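Local atomic coordinates of START domain-containing protein 10 (Homo sapiens, PDB entry 6SER), a protein that transfers phosphatidylcholine and phosphatidylethanolamine between membranes, preferring lipids with a palmitoyl or stearoyl chain at sn-1 and an unsaturated 18-carbon chain at sn-2. Residues G193-K197 with W198-K202. Sequence-based numbering, arbitrary orientation.
Sequences GSLPK and WVVNK
Two backbone hydrogen bonds start the helix in which Pro196 is the N-cap: Val200 N reaches Pro196 O at 3.1 Å, and Asn201 N reaches Lys197 O at 2.9 Å. Proline's ring fixes phi near -62°, which fits cap and helix alike, and its missing N-H costs nothing where the helix has no acceptor; extended psi (142°) keeps it outside the helix, though the ring offers no side-chain acceptor.

Apolar side chains pack beside the helix start. Pro196 and Val199 lie side by side, ring CG 3.7 Å from Val199 CG2, and the same methyl sits over the rim of one indole face of Trp198. That indole swings back because its CG stands between the backbone N and the carbonyl carbon (chi1 59°), bringing NE1 to 3.4 Å from Pro196 CB. Before the cap, Leu195 CB meets Val200 CG2 at 3.9 Å; each branched valine turns this methyl back toward the loop.

This is the N-terminus of helix 197-227, the long C-terminal helix of the START (Bet v 1-like) fold, reached through the loop after strand 181-190.

Lys197, bent at chi2, carries NZ to a salt bridge with Asp190. Buried Asn201 uses both amide functions, OD1 accepting from His66 N and ND2 donating to Thr64 O.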
loop_
_atom_site.group_PDB
_atom_site.type_symbol
_atom_site.label_atom_id
_atom_site.label_comp_id
_atom_site.label_asym_id
_atom_site.label_seq_id
_atom_site.Cartn_x
_atom_site.Cartn_y
_atom_site.Cartn_z
ATOM N N GLY A 193 0.905 -6.723 -18.070
ATOM C CA GLY A 193 1.522 -6.172 -19.292
ATOM C C GLY A 193 2.523 -7.139 -19.903
ATOM O O GLY A 193 2.211 -8.343 -19.978
ATOM N N SER A 194 3.684 -6.626 -20.326
ATOM C CA SER A 194 4.713 -7.443 -20.923
ATOM C C SER A 194 5.980 -7.655 -20.150
ATOM O O SER A 194 6.916 -8.163 -20.672
ATOM C CB SER A 194 5.105 -6.844 -22.239
ATOM O OG SER A 194 6.022 -5.822 -22.025
ATOM N N LEU A 195 6.028 -7.210 -18.928
ATOM C CA LEU A 195 7.225 -7.327 -18.101
ATOM C C LEU A 195 7.406 -8.766 -17.631
ATOM O O LEU A 195 6.467 -9.357 -17.090
ATOM C CB LEU A 195 7.128 -6.413 -16.890
ATOM C CG LEU A 195 7.290 -4.924 -17.140
ATOM C CD1 LEU A 195 6.794 -4.151 -15.928
ATOM C CD2 LEU A 195 8.751 -4.609 -17.431
ATOM N N PRO A 196 8.583 -9.359 -17.812
ATOM C CA PRO A 196 8.843 -10.648 -17.162
ATOM C C PRO A 196 8.791 -10.486 -15.647
ATOM O O PRO A 196 9.227 -9.471 -15.098
ATOM C CB PRO A 196 10.249 -11.024 -17.653
ATOM C CG PRO A 196 10.462 -10.208 -18.880
ATOM C CD PRO A 196 9.715 -8.925 -18.647
ATOM N N LYS A 197 8.232 -11.500 -14.982
ATOM C CA LYS A 197 8.077 -11.457 -13.530
ATOM C C LYS A 197 9.412 -11.217 -12.827
ATOM O O LYS A 197 9.486 -10.419 -11.884
ATOM C CB LYS A 197 7.426 -12.753 -13.038
ATOM C CG LYS A 197 5.899 -12.712 -12.938
ATOM C CD LYS A 197 5.257 -11.864 -14.033
ATOM C CE LYS A 197 3.727 -11.808 -13.905
ATOM N NZ LYS A 197 3.078 -10.857 -14.880
ATOM N N TRP A 198 10.482 -11.882 -13.280
ATOM C CA TRP A 198 11.779 -11.708 -12.626
ATOM C C TRP A 198 12.323 -10.298 -12.820
ATOM O O TRP A 198 13.065 -9.799 -11.968
ATOM C CB TRP A 198 12.786 -12.745 -13.139
ATOM C CG TRP A 198 13.021 -12.675 -14.609
ATOM C CD1 TRP A 198 12.329 -13.340 -15.582
ATOM C CD2 TRP A 198 14.008 -11.889 -15.285
ATOM N NE1 TRP A 198 12.827 -13.019 -16.819
ATOM C CE2 TRP A 198 13.857 -12.128 -16.665
ATOM C CE3 TRP A 198 15.004 -11.005 -14.859
ATOM C CZ2 TRP A 198 14.665 -11.517 -17.621
ATOM C CZ3 TRP A 198 15.807 -10.397 -15.812
ATOM C CH2 TRP A 198 15.632 -10.658 -17.177
ATOM N N VAL A 199 11.971 -9.639 -13.926
ATOM C CA VAL A 199 12.323 -8.231 -14.067
ATOM C C VAL A 199 11.591 -7.393 -13.027
ATOM O O VAL A 199 12.138 -6.411 -12.507
ATOM C CB VAL A 199 12.013 -7.747 -15.494
ATOM C CG1 VAL A 199 12.360 -6.269 -15.640
ATOM C CG2 VAL A 199 12.760 -8.594 -16.510
ATOM N N VAL A 200 10.346 -7.756 -12.718
ATOM C CA VAL A 200 9.582 -7.042 -11.698
ATOM C C VAL A 200 10.200 -7.266 -10.322
ATOM O O VAL A 200 10.412 -6.316 -9.559
ATOM C CB VAL A 200 8.111 -7.487 -11.729
ATOM C CG1 VAL A 200 7.307 -6.736 -10.673
ATOM C CG2 VAL A 200 7.527 -7.308 -13.128
ATOM N N ASN A 201 10.488 -8.529 -9.986
ATOM C CA ASN A 201 11.149 -8.848 -8.722
ATOM C C ASN A 201 12.416 -8.022 -8.531
ATOM O O ASN A 201 12.641 -7.458 -7.456
ATOM C CB ASN A 201 11.482 -10.339 -8.662
ATOM C CG ASN A 201 10.249 -11.220 -8.595
ATOM O OD1 ASN A 201 9.178 -10.783 -8.164
ATOM N ND2 ASN A 201 10.396 -12.476 -9.015
ATOM N N LYS A 202 13.255 -7.937 -9.567
ATOM C CA LYS A 202 14.530 -7.232 -9.437
ATOM C C LYS A 202 14.310 -5.737 -9.291
ATOM O O LYS A 202 14.915 -5.087 -8.427
ATOM C CB LYS A 202 15.421 -7.535 -10.652
ATOM C CG LYS A 202 16.756 -6.763 -10.719
ATOM C CD LYS A 202 16.673 -5.447 -11.526
ATOM C CE LYS A 202 16.388 -5.677 -13.013
ATOM N NZ LYS A 202 16.133 -4.392 -13.750
#